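Local coordinates for mucus binding proteinn (Lactobacillus reuteri, PDB 4MT5), which probably binds mucin at the bacterial cell surface, this chain being repeat V of a longer cell-wall-anchored protein with ubiquitin-like beta-grasp folds, at residues 91-96 with 176-181; 6-11 with 66-71; 70-75 with 118-123. All blocks are in the same frame, centred on the assembly; numbering follows the deposited sequence.

Interaction 1 (91-96 with 176-181)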
loop_
_atom_site.group_PDB
_atom_site.type_symbol
_atom_site.label_atom_id
_atom_site.label_comp_id
_atom_site.label_asym_id
_atom_site.label_seq_id
_atom_site.Cartn_x
_atom_site.Cartn_y
_atom_site.Cartn_z
ATOM N N GLU A 91 10.208 3.370 22.798
ATOM C CA GLU A 91 11.369 3.282 23.669
ATOM C C GLU A 91 10.935 3.433 25.116
ATOM O O GLU A 91 10.153 4.330 25.457
ATOM C CB GLU A 91 12.374 4.372 23.326
ATOM C CG GLU A 91 13.554 4.457 24.274
ATOM C CD GLU A 91 14.365 5.718 24.063
ATOM O OE1 GLU A 91 13.821 6.810 24.325
ATOM O OE2 GLU A 91 15.534 5.623 23.617
ATOM N N THR A 92 11.447 2.550 25.965
ATOM C CA THR A 92 11.120 2.573 27.383
ATOM C C THR A 92 12.377 2.622 28.250
ATOM O O THR A 92 13.296 1.804 28.096
ATOM C CB THR A 92 10.267 1.353 27.782
ATOM O OG1 THR A 92 9.090 1.298 26.964
ATOM C CG2 THR A 92 9.855 1.447 29.237
ATOM N N ILE A 93 12.413 3.598 29.151
ATOM C CA ILE A 93 13.472 3.677 30.147
ATOM C C ILE A 93 12.931 3.294 31.513
ATOM O O ILE A 93 11.971 3.891 31.989
ATOM C CB ILE A 93 14.053 5.088 30.250
ATOM C CG1 ILE A 93 14.483 5.582 28.877
ATOM C CG2 ILE A 93 15.262 5.072 31.165
ATOM C CD1 ILE A 93 15.503 4.666 28.231
ATOM N N HIS A 94 13.541 2.285 32.130
ATOM C CA HIS A 94 13.234 1.923 33.518
ATOM C C HIS A 94 14.260 2.530 34.487
ATOM O O HIS A 94 15.470 2.466 34.254
ATOM C CB HIS A 94 13.182 0.398 33.703
ATOM C CG HIS A 94 12.113 -0.280 32.899
ATOM N ND1 HIS A 94 10.776 0.032 33.023
ATOM C CD2 HIS A 94 12.187 -1.264 31.968
ATOM C CE1 HIS A 94 10.073 -0.725 32.199
ATOM N NE2 HIS A 94 10.905 -1.516 31.543
ATOM N N TYR A 95 13.769 3.120 35.570
ATOM C CA TYR A 95 14.643 3.670 36.597
ATOM C C TYR A 95 14.492 2.895 37.922
ATOM O O TYR A 95 13.479 3.021 38.606
ATOM C CB TYR A 95 14.342 5.160 36.807
ATOM C CG TYR A 95 14.462 6.031 35.565
ATOM C CD1 TYR A 95 15.704 6.427 35.081
ATOM C CD2 TYR A 95 13.327 6.476 34.890
ATOM C CE1 TYR A 95 15.813 7.237 33.949
ATOM C CE2 TYR A 95 13.425 7.285 33.757
ATOM C CZ TYR A 95 14.671 7.662 33.294
ATOM O OH TYR A 95 14.770 8.461 32.174
ATOM N N VAL A 96 15.500 2.102 38.287
ATOM C CA VAL A 96 15.395 1.231 39.464
ATOM C C VAL A 96 16.494 1.433 40.510
ATOM O O VAL A 96 17.172 2.458 40.517
ATOM C CB VAL A 96 15.377 -0.255 39.057
ATOM C CG1 VAL A 96 14.159 -0.550 38.210
ATOM C CG2 VAL A 96 16.646 -0.616 38.306
ATOM N N LYS A 176 15.639 -0.075 27.893
ATOM C CA LYS A 176 16.887 0.301 28.526
ATOM C C LYS A 176 16.598 0.610 29.989
ATOM O O LYS A 176 15.667 1.359 30.305
ATOM C CB LYS A 176 17.459 1.538 27.837
ATOM C CG LYS A 176 18.847 1.375 27.263
ATOM C CD LYS A 176 18.949 0.247 26.267
ATOM C CE LYS A 176 20.268 0.376 25.500
ATOM N NZ LYS A 176 20.631 -0.824 24.685
ATOM N N THR A 177 17.410 0.040 30.878
ATOM C CA THR A 177 17.217 0.178 32.320
ATOM C C THR A 177 18.322 1.003 32.993
ATOM O O THR A 177 19.507 0.769 32.757
ATOM C CB THR A 177 17.136 -1.209 32.970
ATOM O OG1 THR A 177 16.077 -1.954 32.351
ATOM C CG2 THR A 177 16.867 -1.089 34.454
ATOM N N VAL A 178 17.925 1.975 33.817
ATOM C CA VAL A 178 18.875 2.764 34.605
ATOM C C VAL A 178 18.838 2.367 36.087
ATOM O O VAL A 178 17.771 2.375 36.711
ATOM C CB VAL A 178 18.582 4.272 34.510
ATOM C CG1 VAL A 178 19.776 5.077 34.993
ATOM C CG2 VAL A 178 18.252 4.649 33.105
ATOM N N VAL A 179 20.001 2.028 36.649
ATOM C CA VAL A 179 20.087 1.609 38.053
ATOM C C VAL A 179 20.734 2.678 38.928
ATOM O O VAL A 179 21.845 3.134 38.659
ATOM C CB VAL A 179 20.861 0.284 38.234
ATOM C CG1 VAL A 179 20.806 -0.150 39.679
ATOM C CG2 VAL A 179 20.287 -0.800 37.352
ATOM N N TYR A 180 20.020 3.067 39.976
ATOM C CA TYR A 180 20.497 4.071 40.913
ATOM C C TYR A 180 21.189 3.424 42.113
ATOM O O TYR A 180 20.604 2.574 42.793
ATOM C CB TYR A 180 19.328 4.932 41.390
ATOM C CG TYR A 180 18.929 6.032 40.426
ATOM C CD1 TYR A 180 19.253 7.365 40.688
ATOM C CD2 TYR A 180 18.227 5.741 39.258
ATOM C CE1 TYR A 180 18.889 8.377 39.814
ATOM C CE2 TYR A 180 17.860 6.751 38.370
ATOM C CZ TYR A 180 18.194 8.065 38.655
ATOM O OH TYR A 180 17.835 9.068 37.785
ATOM N N VAL A 181 22.434 3.825 42.368
ATOM C CA VAL A 181 23.193 3.313 43.512
ATOM C C VAL A 181 23.075 4.260 44.703
ATOM O O VAL A 181 23.248 5.468 44.565
ATOM C CB VAL A 181 24.684 3.096 43.156
ATOM C CG1 VAL A 181 25.495 2.821 44.404
ATOM C CG2 VAL A 181 24.836 1.958 42.142
#
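Val178 and Tyr95 stand side by side on neighbouring parallel strands and point the same way, an instance of how paired positions share one face of a sheet. Tyr95 CD1 comes within 3.6 Å of Val178 CB, obliquely to the ring. Val178 CG2 touches the Tyr95 ring as well as Ile93 CG2, the latter at 3.6 Å. With Ile93 CG1 beside the backbone N (chi1 -53°), Ile93 CG2 stands anti to that N and lies over one face of the Tyr95 ring, offset toward the rim, while Ile93 CD1 meets Lys176 CB at 3.7 Å. Tyr180 closes this row: Tyr95 CD1 sits in the plane of its ring, at the edge, 3.9 Å from Tyr180 CE2. The Tyr180 hydroxyl is hydrogen-bonded to the carbonyl of Pro150.

The opposite face is more mixed. Val96 CG2 touches Val179 CG2 at 3.8 Å and packs on Thr177 CG2, whereas Thr177 OG1 lies at the in-plane edge of the His94 imidazole. His94 ND1 turns elsewhere, making a weak bond to Asp106.

Between the faces run five backbone bonds. The carbonyls of Thr92, His94 and Val96 accept from Lys176, Val178 and Tyr180, and the N-H groups of His94 and Val96 return bonds to the carbonyls of Lys176 and Val178. Tyr180 N, 3.0 Å from Val96 O, lies well above the carbonyl plane.

One face is built for burial, with Pro157 and Ile162 packing against Val178 and Ile93, while the side of His94 and Thr177 can meet solvent, consistent with a parallel strand pair in a Muc B2-like domain of the ubiquitin-like clan.

Interaction 2 (6-11 with 66-71)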
loop_
_atom_site.group_PDB
_atom_site.type_symbol
_atom_site.label_atom_id
_atom_site.label_comp_id
_atom_site.label_asym_id
_atom_site.label_seq_id
_atom_site.Cartn_x
_atom_site.Cartn_y
_atom_site.Cartn_z
ATOM N N VAL A 6 -14.538 -9.751 -32.367
ATOM C CA VAL A 6 -14.514 -8.677 -31.385
ATOM C C VAL A 6 -13.611 -9.146 -30.247
ATOM O O VAL A 6 -13.910 -10.138 -29.580
ATOM C CB VAL A 6 -15.937 -8.350 -30.886
ATOM C CG1 VAL A 6 -15.900 -7.262 -29.843
ATOM C CG2 VAL A 6 -16.820 -7.930 -32.050
ATOM N N LYS A 7 -12.482 -8.467 -30.059
ATOM C CA LYS A 7 -11.417 -8.978 -29.187
ATOM C C LYS A 7 -11.206 -8.043 -27.999
ATOM O O LYS A 7 -10.850 -6.875 -28.173
ATOM C CB LYS A 7 -10.114 -9.161 -29.990
ATOM C CG LYS A 7 -8.903 -9.585 -29.185
ATOM C CD LYS A 7 -7.735 -10.100 -30.066
ATOM C CE LYS A 7 -6.968 -8.961 -30.745
ATOM N NZ LYS A 7 -5.768 -9.424 -31.514
ATOM N N TYR A 8 -11.449 -8.558 -26.795
ATOM C CA TYR A 8 -11.302 -7.786 -25.568
ATOM C C TYR A 8 -9.938 -8.061 -24.965
ATOM O O TYR A 8 -9.645 -9.195 -24.591
ATOM C CB TYR A 8 -12.371 -8.182 -24.548
ATOM C CG TYR A 8 -13.798 -7.966 -24.982
ATOM C CD1 TYR A 8 -14.507 -6.851 -24.567
ATOM C CD2 TYR A 8 -14.445 -8.890 -25.807
ATOM C CE1 TYR A 8 -15.835 -6.654 -24.971
ATOM C CE2 TYR A 8 -15.762 -8.701 -26.216
ATOM C CZ TYR A 8 -16.451 -7.583 -25.791
ATOM O OH TYR A 8 -17.752 -7.395 -26.188
ATOM N N VAL A 9 -9.125 -7.014 -24.838
ATOM C CA VAL A 9 -7.729 -7.144 -24.434
ATOM C C VAL A 9 -7.395 -6.456 -23.109
ATOM O O VAL A 9 -7.696 -5.297 -22.906
ATOM C CB VAL A 9 -6.817 -6.548 -25.509
ATOM C CG1 VAL A 9 -5.398 -6.647 -25.087
ATOM C CG2 VAL A 9 -7.014 -7.259 -26.813
ATOM N N ASP A 10 -6.750 -7.188 -22.217
ATOM C CA ASP A 10 -6.164 -6.627 -20.999
ATOM C C ASP A 10 -4.760 -6.081 -21.280
ATOM O O ASP A 10 -3.797 -6.843 -21.360
ATOM C CB ASP A 10 -6.117 -7.708 -19.904
ATOM C CG ASP A 10 -5.320 -7.285 -18.686
ATOM O OD1 ASP A 10 -5.054 -6.070 -18.530
ATOM O OD2 ASP A 10 -4.967 -8.173 -17.871
ATOM N N ASP A 11 -4.653 -4.759 -21.401
ATOM C CA ASP A 11 -3.400 -4.118 -21.771
ATOM C C ASP A 11 -2.347 -4.325 -20.707
ATOM O O ASP A 11 -1.161 -4.355 -21.012
ATOM C CB ASP A 11 -3.580 -2.622 -22.061
ATOM C CG ASP A 11 -4.352 -2.354 -23.376
ATOM O OD1 ASP A 11 -4.722 -3.339 -24.058
ATOM O OD2 ASP A 11 -4.577 -1.164 -23.740
ATOM N N TYR A 66 -12.180 -6.270 -34.462
ATOM C CA TYR A 66 -12.319 -5.025 -33.727
ATOM C C TYR A 66 -11.851 -5.251 -32.281
ATOM O O TYR A 66 -12.113 -6.304 -31.694
ATOM C CB TYR A 66 -13.768 -4.570 -33.770
ATOM C CG TYR A 66 -14.323 -4.366 -35.161
ATOM C CD1 TYR A 66 -14.253 -3.125 -35.788
ATOM C CD2 TYR A 66 -14.926 -5.406 -35.851
ATOM C CE1 TYR A 66 -14.776 -2.926 -37.070
ATOM C CE2 TYR A 66 -15.454 -5.207 -37.133
ATOM C CZ TYR A 66 -15.370 -3.971 -37.722
ATOM O OH TYR A 66 -15.871 -3.782 -38.969
ATOM N N GLU A 67 -11.136 -4.282 -31.718
ATOM C CA GLU A 67 -10.531 -4.461 -30.395
ATOM C C GLU A 67 -11.154 -3.584 -29.299
ATOM O O GLU A 67 -11.460 -2.413 -29.495
ATOM C CB GLU A 67 -9.005 -4.254 -30.454
ATOM C CG GLU A 67 -8.222 -5.346 -31.222
ATOM C CD GLU A 67 -6.703 -5.098 -31.250
ATOM O OE1 GLU A 67 -6.298 -3.920 -31.110
ATOM O OE2 GLU A 67 -5.912 -6.068 -31.406
ATOM N N VAL A 68 -11.359 -4.171 -28.134
ATOM C CA VAL A 68 -11.786 -3.400 -26.973
ATOM C C VAL A 68 -10.665 -3.498 -25.951
ATOM O O VAL A 68 -10.396 -4.586 -25.451
ATOM C CB VAL A 68 -13.113 -3.952 -26.363
ATOM C CG1 VAL A 68 -13.516 -3.149 -25.144
ATOM C CG2 VAL A 68 -14.238 -3.929 -27.388
ATOM N N HIS A 69 -9.983 -2.395 -25.654
ATOM C CA HIS A 69 -8.847 -2.474 -24.725
ATOM C C HIS A 69 -9.215 -2.082 -23.273
ATOM O O HIS A 69 -10.000 -1.166 -23.035
ATOM C CB HIS A 69 -7.632 -1.671 -25.246
ATOM C CG HIS A 69 -6.990 -2.257 -26.470
ATOM N ND1 HIS A 69 -6.038 -3.255 -26.409
ATOM C CD2 HIS A 69 -7.165 -1.987 -27.788
ATOM C CE1 HIS A 69 -5.656 -3.574 -27.635
ATOM N NE2 HIS A 69 -6.326 -2.823 -28.489
ATOM N N PHE A 70 -8.657 -2.802 -22.311
ATOM C CA PHE A 70 -8.850 -2.487 -20.906
ATOM C C PHE A 70 -7.505 -2.385 -20.244
ATOM O O PHE A 70 -6.521 -2.870 -20.796
ATOM C CB PHE A 70 -9.594 -3.604 -20.202
ATOM C CG PHE A 70 -10.998 -3.793 -20.674
ATOM C CD1 PHE A 70 -12.058 -3.254 -19.965
ATOM C CD2 PHE A 70 -11.266 -4.529 -21.809
ATOM C CE1 PHE A 70 -13.349 -3.448 -20.382
ATOM C CE2 PHE A 70 -12.558 -4.717 -22.226
ATOM C CZ PHE A 70 -13.599 -4.175 -21.515
ATOM N N LYS A 71 -7.465 -1.755 -19.069
ATOM C CA LYS A 71 -6.304 -1.839 -18.166
ATOM C C LYS A 71 -6.804 -2.161 -16.771
ATOM O O LYS A 71 -7.997 -2.026 -16.489
ATOM C CB LYS A 71 -5.500 -0.541 -18.137
ATOM C CG LYS A 71 -6.305 0.666 -17.680
ATOM C CD LYS A 71 -5.437 1.910 -17.576
ATOM C CE LYS A 71 -6.275 3.190 -17.679
ATOM N NZ LYS A 71 -5.365 4.380 -17.670
#
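The parallel pair of strands 2-10 and 65-77, central in the beta-grasp sheet of the mucin-binding domain, sets Tyr8 beside Val68 and Phe70. Tyr8 CD1 approaches Val68 CB at 3.7 Å, and the same atom meets Phe70 CE2, also at 3.7 Å. The two rings point the same way and touch at their edges, each contact atom lying near the plane of the other ring. Helix 35-42 covers this face, its Ile38 packing on both Val68 and Phe70.

On the other face polar groups form a chain. His69 ND1 donates to Asp11 OD1 at 2.7 Å, using the syn lone pair of that oxygen, with the carboxylate turned 52° from the ring. His69 NE2 donates to Glu67 OE1 at 2.8 Å, meeting it from above the carboxylate plane. Held at both nitrogens by somewhat bent bonds, the imidazole is restrained in its rotation, and two flanking acids would be expected to favour its charged form. Val9 lies alongside the ring, its CB 3.5 Å from His69 ND1. Glu67 OE2 also makes a salt bridge with Lys7 NZ at 3.4 Å, the lysine chain bending at chi3 (77°) to lie beside the glutamate.

Five backbone bonds, from Lys7 N to Tyr66 O through Asp11 N to Phe70 O, complete the pair. A central parallel pair with a helix over its apolar face is the hallmark of the ubiquitin-like beta-grasp domain.

Interaction 3 (70-75 with 118-123)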
loop_
_atom_site.group_PDB
_atom_site.type_symbol
_atom_site.label_atom_id
_atom_site.label_comp_id
_atom_site.label_asym_id
_atom_site.label_seq_id
_atom_site.Cartn_x
_atom_site.Cartn_y
_atom_site.Cartn_z
ATOM N N PHE A 70 -8.657 -2.802 -22.311
ATOM C CA PHE A 70 -8.850 -2.487 -20.906
ATOM C C PHE A 70 -7.505 -2.385 -20.244
ATOM O O PHE A 70 -6.521 -2.870 -20.796
ATOM C CB PHE A 70 -9.594 -3.604 -20.202
ATOM C CG PHE A 70 -10.998 -3.793 -20.674
ATOM C CD1 PHE A 70 -12.058 -3.254 -19.965
ATOM C CD2 PHE A 70 -11.266 -4.529 -21.809
ATOM C CE1 PHE A 70 -13.349 -3.448 -20.382
ATOM C CE2 PHE A 70 -12.558 -4.717 -22.226
ATOM C CZ PHE A 70 -13.599 -4.175 -21.515
ATOM N N LYS A 71 -7.465 -1.755 -19.069
ATOM C CA LYS A 71 -6.304 -1.839 -18.166
ATOM C C LYS A 71 -6.804 -2.161 -16.771
ATOM O O LYS A 71 -7.997 -2.026 -16.489
ATOM C CB LYS A 71 -5.500 -0.541 -18.137
ATOM C CG LYS A 71 -6.305 0.666 -17.680
ATOM C CD LYS A 71 -5.437 1.910 -17.576
ATOM C CE LYS A 71 -6.275 3.190 -17.679
ATOM N NZ LYS A 71 -5.365 4.380 -17.670
ATOM N N HIS A 72 -5.902 -2.598 -15.902
ATOM C CA HIS A 72 -6.274 -2.899 -14.522
ATOM C C HIS A 72 -6.635 -1.640 -13.746
ATOM O O HIS A 72 -5.978 -0.607 -13.863
ATOM C CB HIS A 72 -5.144 -3.628 -13.800
ATOM C CG HIS A 72 -5.000 -5.063 -14.197
ATOM N ND1 HIS A 72 -4.236 -5.962 -13.478
ATOM C CD2 HIS A 72 -5.524 -5.761 -15.231
ATOM C CE1 HIS A 72 -4.296 -7.148 -14.054
ATOM N NE2 HIS A 72 -5.069 -7.054 -15.122
ATOM N N GLY A 73 -7.692 -1.737 -12.950
ATOM C CA GLY A 73 -8.065 -0.653 -12.068
ATOM C C GLY A 73 -7.077 -0.538 -10.936
ATOM O O GLY A 73 -6.555 -1.534 -10.442
ATOM N N MET A 74 -6.800 0.688 -10.519
ATOM C CA MET A 74 -5.929 0.899 -9.364
ATOM C C MET A 74 -6.651 1.635 -8.240
ATOM O O MET A 74 -7.368 2.622 -8.473
ATOM C CB MET A 74 -4.655 1.650 -9.762
ATOM C CG MET A 74 -3.772 0.913 -10.770
ATOM S SD MET A 74 -3.093 -0.667 -10.197
ATOM C CE MET A 74 -2.200 -1.180 -11.667
ATOM N N THR A 75 -6.474 1.133 -7.025
ATOM C CA THR A 75 -7.021 1.781 -5.845
ATOM C C THR A 75 -5.901 2.279 -4.955
ATOM O O THR A 75 -5.064 1.500 -4.500
ATOM C CB THR A 75 -7.890 0.829 -5.027
ATOM O OG1 THR A 75 -9.127 0.596 -5.713
ATOM C CG2 THR A 75 -8.185 1.440 -3.675
ATOM N N THR A 118 -0.556 1.312 -3.301
ATOM C CA THR A 118 -1.523 1.144 -4.375
ATOM C C THR A 118 -1.824 -0.331 -4.609
ATOM O O THR A 118 -0.905 -1.143 -4.703
ATOM C CB THR A 118 -1.008 1.742 -5.674
ATOM O OG1 THR A 118 -0.675 3.113 -5.454
ATOM C CG2 THR A 118 -2.083 1.655 -6.760
ATOM N N THR A 119 -3.111 -0.669 -4.693
ATOM C CA THR A 119 -3.538 -2.044 -4.929
ATOM C C THR A 119 -4.094 -2.165 -6.345
ATOM O O THR A 119 -4.720 -1.228 -6.835
ATOM C CB THR A 119 -4.623 -2.487 -3.933
ATOM O OG1 THR A 119 -4.175 -2.248 -2.598
ATOM C CG2 THR A 119 -4.906 -3.966 -4.082
ATOM N N ASP A 120 -3.837 -3.307 -6.992
ATOM C CA ASP A 120 -4.391 -3.647 -8.293
ATOM C C ASP A 120 -5.797 -4.166 -8.031
ATOM O O ASP A 120 -5.966 -5.082 -7.243
ATOM C CB ASP A 120 -3.515 -4.738 -8.910
ATOM C CG ASP A 120 -3.921 -5.121 -10.333
ATOM O OD1 ASP A 120 -5.119 -5.397 -10.594
ATOM O OD2 ASP A 120 -3.008 -5.179 -11.189
ATOM N N ASN A 121 -6.800 -3.577 -8.676
ATOM C CA ASN A 121 -8.200 -3.962 -8.442
ATOM C C ASN A 121 -8.563 -5.344 -8.988
ATOM O O ASN A 121 -9.528 -5.975 -8.532
ATOM C CB ASN A 121 -9.171 -2.942 -9.054
ATOM C CG ASN A 121 -9.257 -1.645 -8.266
ATOM O OD1 ASN A 121 -8.393 -1.331 -7.434
ATOM N ND2 ASN A 121 -10.304 -0.876 -8.533
ATOM N N VAL A 122 -7.813 -5.793 -9.988
ATOM C CA VAL A 122 -8.084 -7.073 -10.617
ATOM C C VAL A 122 -7.364 -8.190 -9.874
ATOM O O VAL A 122 -7.975 -9.173 -9.474
ATOM C CB VAL A 122 -7.667 -7.078 -12.109
ATOM C CG1 VAL A 122 -7.701 -8.486 -12.663
ATOM C CG2 VAL A 122 -8.570 -6.155 -12.928
ATOM N N THR A 123 -6.068 -8.041 -9.669
ATOM C CA THR A 123 -5.347 -9.114 -9.020
ATOM C C THR A 123 -5.573 -9.102 -7.517
ATOM O O THR A 123 -5.638 -10.157 -6.887
ATOM C CB THR A 123 -3.846 -9.053 -9.305
ATOM O OG1 THR A 123 -3.270 -7.948 -8.603
ATOM C CG2 THR A 123 -3.603 -8.882 -10.785
HETATM O O HOH W 1 -5.288 0.256 -2.139
HETATM O O HOH W 2 -10.763 1.991 -8.170
#
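Val122 lies over the His72 imidazole, its CB 3.8 Å from the ring centroid and almost exactly on the ring normal, a CH-pi contact that illustrates how a valine can cover the face of a histidine whose nitrogens are engaged at the rim. Thr123 CG2 adds an oblique contact with His72 CE1. At the edge, His72 ND1 donates to Asp120 OD2 at 2.7 Å, nearly straight (171°) and in the ring plane, meeting the syn lone pair of a carboxylate turned 77° from the ring. The other nitrogen, NE2, is bonded to Asp10, so the ring bridges two acids and would probably be stabilised in its charged form.

Asp120 ties His72 across the contact to the turn that follows its own strand. With its CG opposite its own backbone N (chi1 -176°), the carboxylate presents OD2 to the histidine and leaves OD1 to accept from Val122 N at 2.8 Å and from Thr123 N. An alanine in place of Asp120 is likely to leave His72 ND1 without its acceptor, the ring freer to turn, and the N-H groups of Val122 and Thr123 without their mate.

Farther along, Thr75 and Thr119 form an antiparallel hydrogen-bonded pair, with Thr75 N and Thr119 O 2.9 Å apart, and Thr119 N returns a bond to Thr75 O. Asn121 N donates to Gly73 O, and Asn121 OD1 accepts from Thr75 OG1 at 2.7 Å, the two side chains crossing at about a right angle. Two waters bridge the segments: one links Thr75 O with Thr119 OG1, the other Thr75 OG1 with Asn121 ND2. Met74 rests its SD on Asp120 CA at 3.8 Å.

Asp120 OD1 and the N-H groups it grips form an Asx turn and Asx motif, turning the chain at the end of strand 104-120, where it pairs antiparallel with strand 65-77.

Overall arrangement
Interactions 1 and 2 are two versions of one theme, parallel strand pairs with a buried apolar face and a more polar one, set at opposite sides of the centre of an elongated chain, their centres about 66 Å apart. Interaction 3 lies nearest the middle and differs in kind: a short antiparallel pairing, more solvent-exposed and hydrated, in which side-chain hydrogen bonds and waters supplement a few backbone bonds. Interactions 2 and 3 share strand 65-77 and touch through Asp10 and His72, so the parallel pair of interaction 2 is linked directly to the antiparallel pairing of interaction 3. Strand 104-120 then extends from interaction 3 to flank strand 85-96 of interaction 1. One branched sheet therefore reaches all three contacts.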